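Local coordinates for putative transcription protein (Pseudomonas aeruginosa PAO1, PDB 4GCV) that probably binds DNA as a dimeric HxlR-type helix-turn-helix transcriptional regulator, putatively one that senses oxidative stress, at residues B[11-16]-B[95-100]; B[16-19]-B[23-26]. The protein carries 2 engineered substitutions. All blocks are in the same frame, centred on the assembly; numbering follows the deposited sequence.

Contact 1: B[11-16]-B[95-100]; sequences CPIARS and AFVAWG
Ile13 lies over the backbone of Gly100, its CG1 3.7 Å from Gly100 CA, and this is the tight end of the contact. Gly100 has no side chain, which lets the methylene rest directly on the helix backbone. Turned anti to the backbone N (chi1 -153°), CG1 carries CD1 toward Val97. CD1 ends 3.8 Å from Val97 O and 4.1 Å from Val97 CB, which it meets obliquely.

One turn further on, the packing is looser and partly wet. Ser16 CB stands 4.0 Å from CZ3 of Trp99, and the backbone oxygen Ser16 O approaches CH2 of the same indole at 3.9 Å, at the ring edge and in its plane. No direct hydrogen bond joins the segments; a water does so instead, donating to Gly100 O at 2.8 Å and also bonded to Ser16 OG. Lys85 NZ of the second subunit hydrogen-bonds to that hydroxyl as well, and the backbone O of the same lysine accepts from Trp99 NE1.

The axes of segments 12-16 and 95-100 approach to 9.8 Å at 118°, a steep crossing. Strand 111-115 borders the aliphatic side, where Val111 touches Ile13 and Leu113 touches Val97, while Trp99 faces the dimer partner, meeting its Phe89 edge-to-face.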
loop_
_atom_site.group_PDB
_atom_site.type_symbol
_atom_site.label_atom_id
_atom_site.label_comp_id
_atom_site.label_asym_id
_atom_site.label_seq_id
_atom_site.Cartn_x
_atom_site.Cartn_y
_atom_site.Cartn_z
ATOM N N CYS B 11 -16.316 -2.232 11.144
ATOM C CA CYS B 11 -15.866 -3.668 11.204
ATOM C C CYS B 11 -14.327 -3.746 11.346
ATOM O O CYS B 11 -13.663 -2.778 11.138
ATOM C CB CYS B 11 -16.362 -4.413 9.949
ATOM S SG CYS B 11 -15.720 -3.681 8.447
ATOM N N PRO B 12 -13.763 -4.902 11.722
ATOM C CA PRO B 12 -12.314 -4.914 11.893
ATOM C C PRO B 12 -11.428 -4.419 10.740
ATOM O O PRO B 12 -10.475 -3.703 11.013
ATOM C CB PRO B 12 -12.023 -6.381 12.235
ATOM C CG PRO B 12 -13.343 -6.818 13.023
ATOM C CD PRO B 12 -14.403 -6.158 12.197
ATOM N N ILE B 13 -11.690 -4.775 9.485
ATOM C CA ILE B 13 -10.805 -4.313 8.407
ATOM C C ILE B 13 -10.910 -2.786 8.171
ATOM O O ILE B 13 -9.910 -2.158 7.861
ATOM C CB ILE B 13 -11.037 -5.054 7.087
ATOM C CG1 ILE B 13 -9.754 -5.064 6.252
ATOM C CG2 ILE B 13 -12.175 -4.442 6.322
ATOM C CD1 ILE B 13 -9.905 -5.557 4.827
ATOM N N ALA B 14 -12.096 -2.199 8.321
ATOM C CA ALA B 14 -12.234 -0.747 8.157
ATOM C C ALA B 14 -11.424 -0.011 9.236
ATOM O O ALA B 14 -10.695 0.959 8.968
ATOM C CB ALA B 14 -13.746 -0.324 8.206
ATOM N N ARG B 15 -11.527 -0.514 10.457
ATOM C CA ARG B 15 -10.787 0.047 11.568
ATOM C C ARG B 15 -9.262 -0.003 11.374
ATOM O O ARG B 15 -8.591 1.012 11.565
ATOM C CB ARG B 15 -11.225 -0.606 12.902
ATOM C CG ARG B 15 -12.428 0.119 13.616
ATOM C CD ARG B 15 -12.698 -0.494 15.000
ATOM N NE ARG B 15 -13.137 0.481 16.017
ATOM C CZ ARG B 15 -14.357 0.503 16.569
ATOM N NH1 ARG B 15 -15.282 -0.392 16.211
ATOM N NH2 ARG B 15 -14.666 1.414 17.490
ATOM N N SER B 16 -8.716 -1.154 10.975
ATOM C CA SER B 16 -7.284 -1.261 10.678
ATOM C C SER B 16 -6.857 -0.321 9.557
ATOM O O SER B 16 -5.803 0.290 9.641
ATOM C CB SER B 16 -6.907 -2.669 10.237
ATOM O OG SER B 16 -6.999 -3.576 11.300
ATOM N N ALA B 95 -3.287 -5.004 -2.016
ATOM C CA ALA B 95 -2.395 -5.396 -0.970
ATOM C C ALA B 95 -2.908 -4.906 0.380
ATOM O O ALA B 95 -2.812 -5.657 1.318
ATOM C CB ALA B 95 -0.977 -4.902 -1.234
ATOM N N PHE B 96 -3.413 -3.663 0.492
ATOM C CA PHE B 96 -3.874 -3.190 1.796
ATOM C C PHE B 96 -4.984 -4.099 2.270
ATOM O O PHE B 96 -5.083 -4.361 3.465
ATOM C CB PHE B 96 -4.408 -1.750 1.764
ATOM C CG PHE B 96 -3.339 -0.692 2.030
ATOM C CD1 PHE B 96 -2.938 -0.404 3.321
ATOM C CD2 PHE B 96 -2.713 -0.020 0.968
ATOM C CE1 PHE B 96 -1.940 0.562 3.562
ATOM C CE2 PHE B 96 -1.710 0.925 1.225
ATOM C CZ PHE B 96 -1.344 1.219 2.506
ATOM N N VAL B 97 -5.840 -4.573 1.351
ATOM C CA VAL B 97 -6.858 -5.459 1.827
ATOM C C VAL B 97 -6.403 -6.843 2.283
ATOM O O VAL B 97 -6.891 -7.302 3.283
ATOM C CB VAL B 97 -8.235 -5.405 1.075
ATOM C CG1 VAL B 97 -8.410 -4.230 0.104
ATOM C CG2 VAL B 97 -8.755 -6.722 0.650
ATOM N N ALA B 98 -5.417 -7.431 1.592
ATOM C CA ALA B 98 -4.843 -8.697 1.938
ATOM C C ALA B 98 -4.180 -8.523 3.313
ATOM O O ALA B 98 -4.328 -9.384 4.189
ATOM C CB ALA B 98 -3.816 -9.186 0.866
ATOM N N TRP B 99 -3.494 -7.402 3.499
ATOM C CA TRP B 99 -2.959 -7.020 4.798
ATOM C C TRP B 99 -4.013 -6.949 5.921
ATOM O O TRP B 99 -3.801 -7.540 6.970
ATOM C CB TRP B 99 -2.255 -5.681 4.717
ATOM C CG TRP B 99 -1.799 -5.209 6.034
ATOM C CD1 TRP B 99 -0.708 -5.649 6.737
ATOM C CD2 TRP B 99 -2.426 -4.210 6.835
ATOM N NE1 TRP B 99 -0.621 -4.963 7.943
ATOM C CE2 TRP B 99 -1.666 -4.072 8.014
ATOM C CE3 TRP B 99 -3.552 -3.380 6.654
ATOM C CZ2 TRP B 99 -1.994 -3.149 9.014
ATOM C CZ3 TRP B 99 -3.873 -2.474 7.663
ATOM C CH2 TRP B 99 -3.096 -2.373 8.822
ATOM N N GLY B 100 -5.094 -6.206 5.695
ATOM C CA GLY B 100 -6.177 -6.028 6.643
ATOM C C GLY B 100 -6.856 -7.355 6.969
ATOM O O GLY B 100 -7.245 -7.590 8.092
HETATM O O HOH W 1 -6.820 -5.786 10.212
#

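Contact 2: B[16-19]-B[23-26]; sequences SLER and WWSI
Leu17 and Trp23 provide most of the apolar packing. Leu17 CD1 reaches the benzene side of the indole edge-on, in the ring plane, 3.7 Å from Trp23 CE3, and the two side chains cross at about a right angle. The same methyl lies 4.0 Å from Ile26 CD1, so one branch of Leu17 touches residues of successive turns in helix 23-33. Trp23 CG is anti to its own backbone N (chi1 174°), which turns the indole back along helix 12-19 and brings it against Ala14. A bound sodium ion lies about 4 Å from the Trp23 side chain.

Aliphatic and polar parts of Glu18 act separately. Its CG presses on Trp23 CB at 3.5 Å, and from there the extended chain crosses the indole obliquely, bringing OE2 to 3.7 Å from Trp23 CD1. The carboxylate and that ring are turned 75° apart. OE2 stays 4.2 Å from Trp24 NE1, a loose approach. Between the two indoles, Trp23 CD1 stands 3.9 Å above one face of Trp24, offset toward its rim.

Backbone polar contact is slight: Trp23 N donates to Leu17 O over 3.5 Å, a weak bond bent to 129°. Leu17 and Ile26 also meet Phe96 of helix 84-101, and Trp24 touches helix 50-62. Two successive helices joined by a short turn and backed by these neighbours form part of the helical framework of an HxlR-like, winged helix-turn-helix domain.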
loop_
_atom_site.group_PDB
_atom_site.type_symbol
_atom_site.label_atom_id
_atom_site.label_comp_id
_atom_site.label_asym_id
_atom_site.label_seq_id
_atom_site.Cartn_x
_atom_site.Cartn_y
_atom_site.Cartn_z
ATOM N N SER B 16 -8.716 -1.154 10.975
ATOM C CA SER B 16 -7.284 -1.261 10.678
ATOM C C SER B 16 -6.857 -0.321 9.557
ATOM O O SER B 16 -5.803 0.290 9.641
ATOM C CB SER B 16 -6.907 -2.669 10.237
ATOM O OG SER B 16 -6.999 -3.576 11.300
ATOM N N LEU B 17 -7.671 -0.239 8.512
ATOM C CA LEU B 17 -7.336 0.529 7.351
ATOM C C LEU B 17 -7.485 2.011 7.650
ATOM O O LEU B 17 -6.708 2.812 7.147
ATOM C CB LEU B 17 -8.142 0.089 6.114
ATOM C CG LEU B 17 -7.795 -1.306 5.514
ATOM C CD1 LEU B 17 -8.762 -1.694 4.348
ATOM C CD2 LEU B 17 -6.335 -1.419 5.051
ATOM N N GLU B 18 -8.445 2.380 8.485
ATOM C CA GLU B 18 -8.545 3.797 8.930
ATOM C C GLU B 18 -7.360 4.178 9.776
ATOM O O GLU B 18 -6.819 5.263 9.638
ATOM C CB GLU B 18 -9.853 4.081 9.667
ATOM C CG GLU B 18 -11.078 4.121 8.726
ATOM C CD GLU B 18 -12.400 4.148 9.483
ATOM O OE1 GLU B 18 -12.523 3.496 10.563
ATOM O OE2 GLU B 18 -13.329 4.820 8.984
ATOM N N ARG B 19 -6.928 3.240 10.610
ATOM C CA ARG B 19 -5.823 3.463 11.528
ATOM C C ARG B 19 -4.525 3.713 10.755
ATOM O O ARG B 19 -3.615 4.379 11.222
ATOM C CB ARG B 19 -5.697 2.253 12.450
ATOM C CG ARG B 19 -4.816 2.462 13.635
ATOM C CD ARG B 19 -5.164 1.544 14.777
ATOM N NE ARG B 19 -4.194 1.750 15.849
ATOM C CZ ARG B 19 -3.463 0.789 16.407
ATOM N NH1 ARG B 19 -3.584 -0.481 16.004
ATOM N NH2 ARG B 19 -2.614 1.097 17.382
ATOM N N TRP B 23 -8.364 3.815 4.237
ATOM C CA TRP B 23 -9.705 3.285 4.012
ATOM C C TRP B 23 -10.505 4.031 2.938
ATOM O O TRP B 23 -10.888 3.432 1.959
ATOM C CB TRP B 23 -10.455 3.194 5.358
ATOM C CG TRP B 23 -11.915 2.793 5.234
ATOM C CD1 TRP B 23 -13.002 3.577 5.502
ATOM C CD2 TRP B 23 -12.438 1.502 4.858
ATOM N NE1 TRP B 23 -14.166 2.857 5.322
ATOM C CE2 TRP B 23 -13.848 1.594 4.899
ATOM C CE3 TRP B 23 -11.851 0.296 4.448
ATOM C CZ2 TRP B 23 -14.684 0.515 4.561
ATOM C CZ3 TRP B 23 -12.680 -0.778 4.130
ATOM C CH2 TRP B 23 -14.078 -0.656 4.178
ATOM N N TRP B 24 -10.757 5.324 3.149
ATOM C CA TRP B 24 -11.396 6.166 2.156
ATOM C C TRP B 24 -10.656 6.240 0.824
ATOM O O TRP B 24 -11.279 6.120 -0.207
ATOM C CB TRP B 24 -11.618 7.563 2.728
ATOM C CG TRP B 24 -12.618 7.519 3.788
ATOM C CD1 TRP B 24 -12.404 7.720 5.131
ATOM C CD2 TRP B 24 -13.986 7.171 3.646
ATOM N NE1 TRP B 24 -13.564 7.542 5.823
ATOM C CE2 TRP B 24 -14.560 7.213 4.942
ATOM C CE3 TRP B 24 -14.797 6.834 2.557
ATOM C CZ2 TRP B 24 -15.915 6.951 5.170
ATOM C CZ3 TRP B 24 -16.135 6.550 2.785
ATOM C CH2 TRP B 24 -16.683 6.627 4.081
ATOM N N SER B 25 -9.332 6.360 0.826
ATOM C CA SER B 25 -8.585 6.292 -0.450
ATOM C C SER B 25 -8.894 4.995 -1.176
ATOM O O SER B 25 -9.068 4.980 -2.386
ATOM C CB SER B 25 -7.082 6.352 -0.224
ATOM O OG SER B 25 -6.728 7.547 0.407
ATOM N N ILE B 26 -8.984 3.893 -0.440
ATOM C CA ILE B 26 -9.247 2.621 -1.116
ATOM C C ILE B 26 -10.614 2.596 -1.716
ATOM O O ILE B 26 -10.794 2.126 -2.817
ATOM C CB ILE B 26 -9.025 1.453 -0.173
ATOM C CG1 ILE B 26 -7.521 1.290 0.066
ATOM C CG2 ILE B 26 -9.667 0.162 -0.696
ATOM C CD1 ILE B 26 -7.253 0.505 1.383
#

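Overall arrangement
From the N terminus, helix 12-19 enters both contacts; Ser16 ends one segment and begins the other but packs only in contact 1. Contact 2 closes first, a local loop of three residues that sets helix 23-33 against the end of the preceding helix. Contact 1 starts from the same stretch but closes a far longer loop: its 78 intervening residues include segment 23-26, helices 39-46 and 50-62 and the hairpin 66-82. The smaller closure falls within the larger. Their centres are 7 Å apart and they touch by packing: Leu17 CD2 lies 3.7 Å from Trp99 CZ3, and Phe96 CB 3.7 Å from Ile26 CD1. Together they tie helices 12-19, 23-33 and 84-101 beside the second subunit.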